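Local structure of chitinase A (Pteris ryukyuensis, 4RL3) at residues K2-Y7 against Q261-A266; E6-L11 against V15-V20; V20-N23 against T27-F30; A65-H70 against H115-D120; G252-A255 against K259-Y262. The protein hydrolyses chitin as the family 18 catalytic domain of a class III chitinase whose full-length chain also carries a LysM region. One frame throughout, in Å; residues are numbered along the deposited sequence.

Contact 1. Residues K2-Y7 against Q261-A266; sequences KVFREY and QYEQQA
With chi1 near 174° in Phe4 and -176° in Glu6, both side chains swing CG opposite the backbone N, which carries them off the same face of strand 3-7 toward Glu263 and Ala266 of the helix. Glu263 answers with a chain bent at chi2, folding its carboxylate back toward the strand. The Phe4 ring then lies obliquely against two helical groups, CE1 reaching Ala266 CB at 3.9 Å and CZ reaching Glu263 CG at 4.1 Å. Beyond it the two carboxylates cross, their planes 58° apart, with Glu6 OE2 only 2.6 Å from Glu263 OE1; an acid group here probably carries a proton. Glu263 OE1 is hydrogen-bonded to Ser253 OG. The segment axes approach to 10.0 Å and run nearly antiparallel, as expected in a (beta/alpha)8 barrel, where the last helix, 261-271, packs outside the first strand. Glu6 OE1 also lies against the methylene Glu263 CG, at 3.2 Å. With an alanine at Glu6, Glu263 OE1 would probably be left without its carboxylate neighbour, and a gap would open beside Glu263 CG. All four touching residues are buried, and Ile247 of the adjoining strand 244-248 is touched by Phe4, Glu6 and Glu263. On the other side of the strand Arg5 points inward, hydrogen-bonded to His29, Ser155 and Asn181.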
# COMPACT_ATOMS: atom_id res chain seq x y z
N LYS A 2 -14.08 7.93 -1.89
CA LYS A 2 -13.48 8.81 -0.87
C LYS A 2 -12.52 8.03 0.02
O LYS A 2 -12.61 8.09 1.24
CB LYS A 2 -14.58 9.47 -0.02
CG LYS A 2 -15.21 10.69 -0.66
CD LYS A 2 -16.09 11.47 0.31
CE LYS A 2 -17.02 12.42 -0.43
NZ LYS A 2 -18.10 12.98 0.43
N VAL A 3 -11.59 7.31 -0.60
CA VAL A 3 -10.59 6.54 0.15
C VAL A 3 -9.30 7.34 0.35
O VAL A 3 -8.74 7.89 -0.60
CB VAL A 3 -10.29 5.21 -0.56
CG1 VAL A 3 -9.15 4.45 0.13
CG2 VAL A 3 -11.55 4.37 -0.63
N PHE A 4 -8.83 7.40 1.59
CA PHE A 4 -7.52 7.97 1.86
C PHE A 4 -6.70 6.91 2.58
O PHE A 4 -7.19 6.30 3.53
CB PHE A 4 -7.60 9.23 2.74
CG PHE A 4 -6.26 9.72 3.14
CD1 PHE A 4 -5.46 10.39 2.22
CD2 PHE A 4 -5.74 9.45 4.40
CE1 PHE A 4 -4.20 10.82 2.56
CE2 PHE A 4 -4.47 9.87 4.74
CZ PHE A 4 -3.70 10.55 3.81
N ARG A 5 -5.47 6.68 2.12
CA ARG A 5 -4.60 5.68 2.75
C ARG A 5 -3.22 6.25 3.08
O ARG A 5 -2.71 7.10 2.37
CB ARG A 5 -4.44 4.44 1.87
CG ARG A 5 -5.66 4.14 1.00
CD ARG A 5 -5.52 2.84 0.24
NE ARG A 5 -5.79 1.67 1.07
CZ ARG A 5 -5.42 0.43 0.78
NH1 ARG A 5 -4.72 0.18 -0.32
NH2 ARG A 5 -5.72 -0.56 1.61
N GLU A 6 -2.66 5.77 4.19
CA GLU A 6 -1.40 6.26 4.74
C GLU A 6 -0.51 5.06 5.10
O GLU A 6 -0.83 4.31 6.03
CB GLU A 6 -1.67 7.09 6.00
CG GLU A 6 -0.45 7.75 6.64
CD GLU A 6 -0.08 9.08 6.02
OE1 GLU A 6 -0.69 9.48 5.01
OE2 GLU A 6 0.84 9.72 6.57
N TYR A 7 0.59 4.89 4.37
CA TYR A 7 1.61 3.91 4.79
C TYR A 7 2.28 4.37 6.07
O TYR A 7 2.50 5.58 6.27
CB TYR A 7 2.67 3.69 3.71
CG TYR A 7 2.20 2.87 2.52
CD1 TYR A 7 1.50 3.45 1.46
CD2 TYR A 7 2.47 1.50 2.44
CE1 TYR A 7 1.09 2.71 0.38
CE2 TYR A 7 2.06 0.75 1.35
CZ TYR A 7 1.36 1.36 0.32
OH TYR A 7 0.93 0.63 -0.77
N GLN A 261 0.78 18.36 7.02
CA GLN A 261 -0.17 19.26 6.39
C GLN A 261 -0.76 18.70 5.10
O GLN A 261 -1.92 18.97 4.78
CB GLN A 261 0.43 20.65 6.15
CG GLN A 261 1.53 20.73 5.10
CD GLN A 261 2.27 22.05 5.18
OE1 GLN A 261 1.84 23.06 4.63
NE2 GLN A 261 3.38 22.05 5.90
N TYR A 262 0.00 17.90 4.36
CA TYR A 262 -0.52 17.37 3.10
C TYR A 262 -1.49 16.19 3.29
O TYR A 262 -2.42 16.02 2.50
CB TYR A 262 0.63 17.01 2.15
CG TYR A 262 1.44 18.21 1.77
CD1 TYR A 262 0.85 19.28 1.11
CD2 TYR A 262 2.79 18.29 2.08
CE1 TYR A 262 1.59 20.39 0.75
CE2 TYR A 262 3.54 19.40 1.72
CZ TYR A 262 2.93 20.44 1.06
OH TYR A 262 3.68 21.55 0.70
N GLU A 263 -1.31 15.42 4.37
CA GLU A 263 -2.30 14.42 4.76
C GLU A 263 -3.65 15.09 4.96
O GLU A 263 -4.69 14.60 4.51
CB GLU A 263 -1.91 13.73 6.07
CG GLU A 263 -0.91 12.58 5.96
CD GLU A 263 0.53 13.00 5.77
OE1 GLU A 263 1.39 12.10 5.72
OE2 GLU A 263 0.85 14.21 5.68
N GLN A 264 -3.64 16.20 5.67
CA GLN A 264 -4.87 16.94 5.95
C GLN A 264 -5.48 17.49 4.67
O GLN A 264 -6.69 17.35 4.43
CB GLN A 264 -4.58 18.06 6.94
CG GLN A 264 -5.75 18.99 7.20
CD GLN A 264 -5.81 20.16 6.24
OE1 GLN A 264 -6.84 20.41 5.58
NE2 GLN A 264 -4.72 20.87 6.12
N GLN A 265 -4.65 18.14 3.87
CA GLN A 265 -5.12 18.70 2.61
C GLN A 265 -5.72 17.64 1.70
O GLN A 265 -6.75 17.89 1.09
CB GLN A 265 -3.99 19.42 1.90
CG GLN A 265 -3.65 20.73 2.57
CD GLN A 265 -2.51 21.42 1.87
OE1 GLN A 265 -2.52 21.49 0.64
NE2 GLN A 265 -1.53 21.91 2.62
N ALA A 266 -5.10 16.47 1.62
CA ALA A 266 -5.62 15.40 0.79
C ALA A 266 -7.01 14.96 1.22
O ALA A 266 -7.90 14.75 0.38
CB ALA A 266 -4.67 14.22 0.79

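Contact 2. Residues E6-L11 against V15-V20; sequences EYIGAL and VQFTDV. With EDO (1,2-ethanediol), chain C.
Ile8 carries most of this contact, its CG1-CD1 arm meeting Val15 and the Gln16-Phe17 backbone, its CG2 the Phe17 ring. Ile8 CG1 lies 3.9 Å from Val15 CG1, the two side chains crossing at a slant. The CG2 methyl comes obliquely to the Phe17 ring, 3.9 Å from CE1, the side chains roughly perpendicular. Ile8 CD1 rests against the backbone, 3.8 Å from Gln16 O. Chi1 of Ile8 (-177°) explains this division: CG1 stands opposite the backbone N and extends toward the loop, while CG2 sits between N and the carbonyl carbon and is turned to Phe17. Two residues earlier, the side chains of Glu6 and Val20 come from opposite directions, Val20 CG1 lying 4.0 Å from Glu6 CG and close to the carboxylate as well.

Behind these touches, the loop is held in shape by its own bonds. Gln16 N donates to Asp19 OD2 at 2.9 Å, on the anti side of the carboxylate and 34° out of its plane, and Asp19 N returns a bond to Gln16 O, closing the 3-10 turn 17-19. Just past the strand, Ala10 N binds O1 of a 1,2-ethanediol at 3.0 Å; this molecule, probably from the crystallisation liquor, is also held by Ser249 and Asp251.

No long helix lies between strands 3-8 and 27-36; a loop with this short 3-10 turn stands where a regular barrel has a helix. Phe17 packs against helix 60-69 and Leu32 of strand 27-36, while Ile8 and Glu6 touch Ala250 of helix 250-254.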
# COMPACT_ATOMS: atom_id res chain seq x y z
N GLU A 6 -2.66 5.77 4.19
CA GLU A 6 -1.40 6.26 4.74
C GLU A 6 -0.51 5.06 5.10
O GLU A 6 -0.83 4.31 6.03
CB GLU A 6 -1.67 7.09 6.00
CG GLU A 6 -0.45 7.75 6.64
CD GLU A 6 -0.08 9.08 6.02
OE1 GLU A 6 -0.69 9.48 5.01
OE2 GLU A 6 0.84 9.72 6.57
N TYR A 7 0.59 4.89 4.37
CA TYR A 7 1.61 3.91 4.79
C TYR A 7 2.28 4.37 6.07
O TYR A 7 2.50 5.58 6.27
CB TYR A 7 2.67 3.69 3.71
CG TYR A 7 2.20 2.87 2.52
CD1 TYR A 7 1.50 3.45 1.46
CD2 TYR A 7 2.47 1.50 2.44
CE1 TYR A 7 1.09 2.71 0.38
CE2 TYR A 7 2.06 0.75 1.35
CZ TYR A 7 1.36 1.36 0.32
OH TYR A 7 0.93 0.63 -0.77
N ILE A 8 2.60 3.42 6.96
CA ILE A 8 3.23 3.75 8.23
C ILE A 8 4.02 2.58 8.82
O ILE A 8 3.57 1.44 8.78
CB ILE A 8 2.17 4.23 9.24
CG1 ILE A 8 2.80 4.64 10.58
CG2 ILE A 8 1.09 3.18 9.47
CD1 ILE A 8 1.88 5.46 11.44
N GLY A 9 5.19 2.89 9.37
CA GLY A 9 5.89 2.00 10.29
C GLY A 9 7.23 1.42 9.90
O GLY A 9 7.87 0.79 10.73
N ALA A 10 7.68 1.64 8.66
CA ALA A 10 8.85 0.93 8.15
C ALA A 10 10.18 1.52 8.58
O ALA A 10 11.19 0.82 8.54
CB ALA A 10 8.80 0.85 6.63
N LEU A 11 10.20 2.79 8.97
CA LEU A 11 11.48 3.44 9.31
C LEU A 11 11.92 3.26 10.75
O LEU A 11 13.07 3.56 11.09
CB LEU A 11 11.46 4.93 8.98
CG LEU A 11 11.15 5.30 7.53
CD1 LEU A 11 11.46 6.78 7.31
CD2 LEU A 11 11.93 4.46 6.52
N VAL A 15 7.05 7.24 14.76
CA VAL A 15 5.75 7.75 14.35
C VAL A 15 4.64 6.81 14.81
O VAL A 15 4.81 5.59 14.86
CB VAL A 15 5.68 7.99 12.82
CG1 VAL A 15 5.77 6.68 12.04
CG2 VAL A 15 4.42 8.78 12.45
N GLN A 16 3.50 7.39 15.18
CA GLN A 16 2.36 6.65 15.68
C GLN A 16 1.14 6.97 14.83
O GLN A 16 1.11 8.00 14.13
CB GLN A 16 2.12 7.02 17.14
CG GLN A 16 3.31 6.69 18.03
CD GLN A 16 3.08 7.04 19.48
OE1 GLN A 16 3.54 8.09 19.95
NE2 GLN A 16 2.36 6.19 20.19
N PHE A 17 0.15 6.09 14.87
CA PHE A 17 -1.13 6.33 14.19
C PHE A 17 -1.67 7.68 14.66
O PHE A 17 -2.22 8.45 13.89
CB PHE A 17 -2.19 5.27 14.52
CG PHE A 17 -1.84 3.84 14.13
CD1 PHE A 17 -1.51 3.52 12.82
CD2 PHE A 17 -1.93 2.81 15.05
CE1 PHE A 17 -1.22 2.21 12.45
CE2 PHE A 17 -1.65 1.49 14.70
CZ PHE A 17 -1.29 1.20 13.39
N THR A 18 -1.51 7.95 15.96
CA THR A 18 -2.05 9.15 16.58
C THR A 18 -1.42 10.48 16.11
O THR A 18 -2.00 11.55 16.35
CB THR A 18 -1.95 9.06 18.12
OG1 THR A 18 -0.59 8.85 18.50
CG2 THR A 18 -2.82 7.93 18.67
N ASP A 19 -0.27 10.41 15.45
CA ASP A 19 0.36 11.58 14.84
C ASP A 19 -0.30 12.00 13.52
O ASP A 19 -0.09 13.12 13.05
CB ASP A 19 1.84 11.31 14.55
CG ASP A 19 2.65 11.11 15.81
OD1 ASP A 19 2.45 11.85 16.80
OD2 ASP A 19 3.51 10.23 15.82
N VAL A 20 -1.04 11.09 12.90
CA VAL A 20 -1.58 11.32 11.56
C VAL A 20 -2.97 11.93 11.61
O VAL A 20 -3.87 11.39 12.25
CB VAL A 20 -1.65 10.00 10.76
CG1 VAL A 20 -2.09 10.27 9.33
CG2 VAL A 20 -0.29 9.32 10.77
C1 EDO C . 7.06 3.42 5.06
O1 EDO C . 6.55 3.30 6.40
C2 EDO C . 8.47 4.01 5.03
O2 EDO C . 8.46 5.38 5.41

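Contact 3. Residues V20-N23 against T27-F30; sequences VPIN and TFHF
The Phe28 ring has Ile22 CG1 over one face, a CH-pi contact with the carbon 4.1 Å from the ring centroid and 21° off the normal. Val20 CG1 lies at its edge, 4.0 Å from Phe28 CZ, and Phe30 CG is in the ring plane too. The rim of Phe28 in turn points at the Phe30 ring, with Phe28 CE1 3.3 Å above the plane and over its centre. Phe30 receives the loop at its own edge: Val20 CB is 3.8 Å from Phe30 CE1, and Ile22 CD1 is 4.1 Å from Phe30 CZ. Ile22 thus spans both rings, CG1 on the face of one and CD1 at the edge of the other. A chi1 of -168° sets CG of Phe28 opposite its backbone N, turning the ring to the loop, where Pro21 O comes within 3.5 Å of Phe28 CE2. That carbonyl also accepts a hydrogen bond from Gln267 NE2 of the last helix. No hydrogen bond joins the two segments, so apolar contact carries the pairing. While His29 between them faces the other way, Phe28 and Phe30 form the layer outside a strand of the (beta/alpha)8 barrel, covered here by a loop.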
# COMPACT_ATOMS: atom_id res chain seq x y z
N VAL A 20 -1.04 11.09 12.90
CA VAL A 20 -1.58 11.32 11.56
C VAL A 20 -2.97 11.93 11.61
O VAL A 20 -3.87 11.39 12.25
CB VAL A 20 -1.65 10.00 10.76
CG1 VAL A 20 -2.09 10.27 9.33
CG2 VAL A 20 -0.29 9.32 10.77
N PRO A 21 -3.17 13.05 10.90
CA PRO A 21 -4.49 13.68 10.86
C PRO A 21 -5.52 12.72 10.27
O PRO A 21 -5.27 12.11 9.23
CB PRO A 21 -4.28 14.91 9.95
CG PRO A 21 -2.82 15.13 9.90
CD PRO A 21 -2.18 13.79 10.09
N ILE A 22 -6.65 12.56 10.97
CA ILE A 22 -7.75 11.68 10.53
C ILE A 22 -9.03 12.52 10.37
O ILE A 22 -9.57 13.04 11.35
CB ILE A 22 -8.00 10.54 11.55
CG1 ILE A 22 -6.76 9.64 11.68
CG2 ILE A 22 -9.22 9.73 11.15
CD1 ILE A 22 -6.72 8.81 12.94
N ASN A 23 -9.49 12.65 9.14
CA ASN A 23 -10.75 13.33 8.83
C ASN A 23 -11.88 12.30 8.92
O ASN A 23 -11.79 11.25 8.32
CB ASN A 23 -10.66 13.91 7.42
CG ASN A 23 -11.85 14.79 7.07
OD1 ASN A 23 -13.00 14.35 7.15
ND2 ASN A 23 -11.58 16.02 6.67
N THR A 27 -13.06 7.41 4.02
CA THR A 27 -12.73 6.03 4.34
C THR A 27 -11.22 6.00 4.53
O THR A 27 -10.48 6.17 3.57
CB THR A 27 -13.16 5.09 3.19
OG1 THR A 27 -14.60 5.08 3.12
CG2 THR A 27 -12.68 3.67 3.38
N PHE A 28 -10.78 5.80 5.77
CA PHE A 28 -9.38 5.98 6.14
C PHE A 28 -8.69 4.65 6.36
O PHE A 28 -9.11 3.85 7.19
CB PHE A 28 -9.29 6.81 7.44
CG PHE A 28 -7.90 7.29 7.74
CD1 PHE A 28 -6.91 6.41 8.14
CD2 PHE A 28 -7.57 8.63 7.60
CE1 PHE A 28 -5.63 6.85 8.40
CE2 PHE A 28 -6.29 9.08 7.86
CZ PHE A 28 -5.31 8.18 8.26
N HIS A 29 -7.61 4.40 5.62
CA HIS A 29 -6.81 3.20 5.81
C HIS A 29 -5.38 3.54 6.21
O HIS A 29 -4.68 4.24 5.48
CB HIS A 29 -6.72 2.37 4.52
CG HIS A 29 -8.05 1.92 3.98
ND1 HIS A 29 -8.19 1.40 2.71
CD2 HIS A 29 -9.28 1.87 4.55
CE1 HIS A 29 -9.46 1.09 2.51
NE2 HIS A 29 -10.14 1.35 3.61
N PHE A 30 -4.94 3.04 7.37
CA PHE A 30 -3.51 2.93 7.62
C PHE A 30 -3.01 1.65 6.95
O PHE A 30 -3.71 0.64 6.93
CB PHE A 30 -3.19 2.86 9.11
CG PHE A 30 -3.39 4.14 9.85
CD1 PHE A 30 -2.49 5.18 9.71
CD2 PHE A 30 -4.45 4.30 10.73
CE1 PHE A 30 -2.65 6.36 10.41
CE2 PHE A 30 -4.62 5.48 11.43
CZ PHE A 30 -3.72 6.51 11.27

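Contact 4. Residues A65-H70 against H115-D120; sequences AIKAQH and HLDGID
Lys67 reaches from helix 60-69 to His115 and Asp117, the latter being the first aspartate of the DxxDxDxE signature that marks family 18 glycosidases with a (beta/alpha)8 barrel. Its CB points toward residues 115-117, and chi1 of -70° places CG beside the backbone N and opposite the carbonyl carbon. Further out, CD comes to 3.8 Å from His115 O, still at van der Waals range. A bend at chi3 (60°) then turns the chain, and CE lies 3.6 Å from Asp117 OD2. At the tip NZ makes two bonds. One goes to His115 O at 2.8 Å, with the donor tilted 29° from the carbonyl plane. The other is a salt bridge to Asp117 OD2, also 2.8 Å, in which the ammonium meets the syn side of the carboxylate. Lys67 and Asp117 approach from opposite directions, so the charges meet between the helix and the link before strand 118-123.

Both acceptors lie in that short link, which follows helix 96-114. His115 is the first residue to leave the helix, with positive phi, and its carbonyl oxygen is held by Lys67. Asp117 OD2 has a second donor, Val75 N of strand 73-81, which fixes the carboxylate against the neighbouring strand. The signature runs on into strand 118-123, to Asp120, whose carboxylate is bonded by Tyr7, Ser78 and Ser155. Besides its two bonds, Lys67 NZ also lies 3.3 Å from the other carboxylate oxygen, Asp117 OD1.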
# COMPACT_ATOMS: atom_id res chain seq x y z
N ALA A 65 -7.03 0.44 19.43
CA ALA A 65 -7.38 1.76 19.98
C ALA A 65 -7.73 2.78 18.90
O ALA A 65 -8.74 3.46 19.02
CB ALA A 65 -6.26 2.30 20.85
N ILE A 66 -6.93 2.89 17.85
CA ILE A 66 -7.23 3.87 16.81
C ILE A 66 -8.54 3.51 16.11
O ILE A 66 -9.34 4.40 15.80
CB ILE A 66 -6.05 4.09 15.82
CG1 ILE A 66 -6.16 5.44 15.12
CG2 ILE A 66 -5.91 2.93 14.83
CD1 ILE A 66 -5.88 6.63 16.03
N LYS A 67 -8.79 2.22 15.90
CA LYS A 67 -10.04 1.78 15.29
C LYS A 67 -11.24 2.01 16.21
O LYS A 67 -12.33 2.35 15.75
CB LYS A 67 -9.95 0.31 14.84
CG LYS A 67 -9.03 0.09 13.64
CD LYS A 67 -8.83 -1.38 13.31
CE LYS A 67 -10.12 -2.09 12.98
NZ LYS A 67 -9.87 -3.40 12.32
N ALA A 68 -11.05 1.84 17.52
CA ALA A 68 -12.15 2.09 18.46
C ALA A 68 -12.51 3.57 18.52
O ALA A 68 -13.68 3.92 18.74
CB ALA A 68 -11.80 1.59 19.85
N GLN A 69 -11.52 4.44 18.36
CA GLN A 69 -11.74 5.88 18.44
C GLN A 69 -12.35 6.45 17.17
O GLN A 69 -13.10 7.44 17.23
CB GLN A 69 -10.42 6.59 18.73
CG GLN A 69 -9.81 6.29 20.10
CD GLN A 69 -8.44 6.95 20.28
OE1 GLN A 69 -8.18 7.61 21.30
NE2 GLN A 69 -7.58 6.80 19.30
N HIS A 70 -12.04 5.83 16.03
CA HIS A 70 -12.42 6.35 14.71
C HIS A 70 -13.04 5.26 13.87
O HIS A 70 -12.34 4.41 13.30
CB HIS A 70 -11.18 6.90 14.00
CG HIS A 70 -10.47 7.95 14.79
ND1 HIS A 70 -10.89 9.26 14.83
CD2 HIS A 70 -9.40 7.87 15.61
CE1 HIS A 70 -10.11 9.94 15.64
NE2 HIS A 70 -9.19 9.12 16.12
N HIS A 115 -5.58 -7.25 14.51
CA HIS A 115 -6.93 -6.69 14.26
C HIS A 115 -6.98 -5.98 12.90
O HIS A 115 -7.55 -4.91 12.76
CB HIS A 115 -7.35 -5.72 15.37
CG HIS A 115 -6.91 -6.14 16.74
ND1 HIS A 115 -7.42 -7.26 17.37
CD2 HIS A 115 -6.01 -5.60 17.59
CE1 HIS A 115 -6.85 -7.38 18.56
NE2 HIS A 115 -5.99 -6.38 18.71
N LEU A 116 -6.36 -6.59 11.90
CA LEU A 116 -6.21 -5.95 10.60
C LEU A 116 -7.39 -6.24 9.67
O LEU A 116 -8.20 -7.14 9.91
CB LEU A 116 -4.89 -6.37 9.95
CG LEU A 116 -3.64 -6.14 10.80
CD1 LEU A 116 -2.39 -6.60 10.07
CD2 LEU A 116 -3.49 -4.68 11.20
N ASP A 117 -7.42 -5.51 8.56
CA ASP A 117 -8.55 -5.50 7.64
C ASP A 117 -8.20 -5.91 6.23
O ASP A 117 -9.09 -6.05 5.38
CB ASP A 117 -9.14 -4.09 7.61
CG ASP A 117 -9.74 -3.68 8.93
OD1 ASP A 117 -10.82 -4.22 9.24
OD2 ASP A 117 -9.13 -2.87 9.66
N GLY A 118 -6.91 -6.09 5.94
CA GLY A 118 -6.50 -6.34 4.58
C GLY A 118 -5.02 -6.35 4.34
O GLY A 118 -4.22 -6.13 5.26
N ILE A 119 -4.65 -6.64 3.09
CA ILE A 119 -3.25 -6.70 2.69
C ILE A 119 -3.03 -5.91 1.41
O ILE A 119 -3.93 -5.75 0.59
CB ILE A 119 -2.75 -8.16 2.48
CG1 ILE A 119 -3.48 -8.88 1.34
CG2 ILE A 119 -2.90 -8.93 3.79
CD1 ILE A 119 -2.81 -10.16 0.89
N ASP A 120 -1.81 -5.41 1.27
CA ASP A 120 -1.35 -4.65 0.13
C ASP A 120 -0.10 -5.36 -0.40
O ASP A 120 0.79 -5.71 0.38
CB ASP A 120 -0.99 -3.22 0.58
CG ASP A 120 -0.36 -2.39 -0.51
OD1 ASP A 120 -1.06 -2.11 -1.51
OD2 ASP A 120 0.81 -2.01 -0.37

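Contact 5. Residues G252-A255 against K259-Y262; sequences GSYA and KFQY
Phe260 and Ser253 form the tight side of this turn, which joins helix 250-254 to helix 261-271, the last helix of the (beta/alpha)8 barrel; Phe260 stands at that helix's N-cap position. Ser253 CB sits over one face of the Phe260 ring, a CH-pi contact offset toward the rim, 3.6 Å from Phe260 CE1. Chi1 of -65° sets CG of Phe260 beside its backbone N and opposite the carbonyl carbon, and its CZ reaches Tyr254 CB at 4.0 Å. Close by, Lys259 CA comes 3.3 Å from Ser253 O, a CA-H...O contact. Ser253 itself is buried, its OG bonded to Thr219 and Glu263. Were an alanine to stand at Phe260, Ser253 CB would probably lose the ring face that covers it, and a gap would open beside Tyr254 CB.

The outer side is looser and belongs to the arm of Lys259, an exposed residue. Its chain runs alongside Tyr254, pointing the same way, and NZ lies 4.7 Å from the centroid of that ring, an off-centre cation-pi contact. The polar hold across the turn is a single bond, Lys259 NZ to Tyr254 O at 2.8 Å, made in the carbonyl plane with a C=O...N angle of 148°.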
# COMPACT_ATOMS: atom_id res chain seq x y z
N GLY A 252 7.73 9.41 6.74
CA GLY A 252 8.32 10.49 5.93
C GLY A 252 7.83 11.84 6.40
O GLY A 252 8.60 12.78 6.58
N SER A 253 6.52 11.93 6.62
CA SER A 253 5.92 13.17 7.07
C SER A 253 6.43 13.55 8.45
O SER A 253 6.75 14.72 8.72
CB SER A 253 4.41 13.03 7.06
OG SER A 253 3.97 12.86 5.74
N TYR A 254 6.53 12.57 9.33
CA TYR A 254 6.98 12.77 10.70
C TYR A 254 8.38 13.39 10.74
O TYR A 254 8.65 14.27 11.57
CB TYR A 254 6.98 11.43 11.43
CG TYR A 254 7.21 11.47 12.93
CD1 TYR A 254 6.33 12.12 13.78
CD2 TYR A 254 8.30 10.83 13.50
CE1 TYR A 254 6.52 12.13 15.15
CE2 TYR A 254 8.50 10.84 14.87
CZ TYR A 254 7.61 11.50 15.68
OH TYR A 254 7.81 11.51 17.05
N ALA A 255 9.23 12.94 9.83
CA ALA A 255 10.61 13.38 9.74
C ALA A 255 10.79 14.62 8.87
O ALA A 255 11.90 15.14 8.76
CB ALA A 255 11.47 12.26 9.18
N LYS A 259 5.76 18.35 8.04
CA LYS A 259 4.96 17.51 8.93
C LYS A 259 3.74 16.94 8.19
O LYS A 259 3.91 16.42 7.07
CB LYS A 259 4.68 18.24 10.26
CG LYS A 259 5.95 18.47 11.08
CD LYS A 259 6.52 17.15 11.60
CE LYS A 259 7.58 17.31 12.69
NZ LYS A 259 7.71 16.07 13.50
N PHE A 260 2.53 17.02 8.75
CA PHE A 260 1.38 16.30 8.20
C PHE A 260 0.36 17.18 7.47
O PHE A 260 -0.78 16.78 7.30
CB PHE A 260 0.69 15.49 9.29
CG PHE A 260 1.54 14.39 9.86
CD1 PHE A 260 1.51 13.11 9.30
CD2 PHE A 260 2.35 14.61 10.96
CE1 PHE A 260 2.28 12.09 9.82
CE2 PHE A 260 3.13 13.59 11.48
CZ PHE A 260 3.09 12.33 10.92
N GLN A 261 0.78 18.36 7.02
CA GLN A 261 -0.17 19.26 6.39
C GLN A 261 -0.76 18.70 5.10
O GLN A 261 -1.92 18.97 4.78
CB GLN A 261 0.43 20.65 6.15
CG GLN A 261 1.53 20.73 5.10
CD GLN A 261 2.27 22.05 5.18
OE1 GLN A 261 1.84 23.06 4.63
NE2 GLN A 261 3.38 22.05 5.90
N TYR A 262 0.00 17.90 4.36
CA TYR A 262 -0.52 17.37 3.10
C TYR A 262 -1.49 16.19 3.29
O TYR A 262 -2.42 16.02 2.50
CB TYR A 262 0.63 17.01 2.15
CG TYR A 262 1.44 18.21 1.77
CD1 TYR A 262 0.85 19.28 1.11
CD2 TYR A 262 2.79 18.29 2.08
CE1 TYR A 262 1.59 20.39 0.75
CE2 TYR A 262 3.54 19.40 1.72
CZ TYR A 262 2.93 20.44 1.06
OH TYR A 262 3.68 21.55 0.70

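In the fold
Glu6 is shared by contacts 1 and 2, and Val20 by contacts 2 and 3, so strand 3-8, the loop after it and strand 27-36 form one continuous core. Contact 1 meets contact 3 where Phe4 CD2 lies 3.5 Å from Phe28 CE2, and meets contact 5 through Glu263 OE1 and Ser253 OG, 2.7 Å apart. Phe260 of contact 5 also packs on Val20. Contact 4 joins through contact 3, where Ile66 CD1 lies 3.9 Å from Ile22 CD1; its centre is about 21 Å from that of contact 5. Inside the barrel, Tyr7 OH is 2.7 Å from OD2 of the signature residue Asp120, linking the first strand to the motif that in this family carries the catalytic acid.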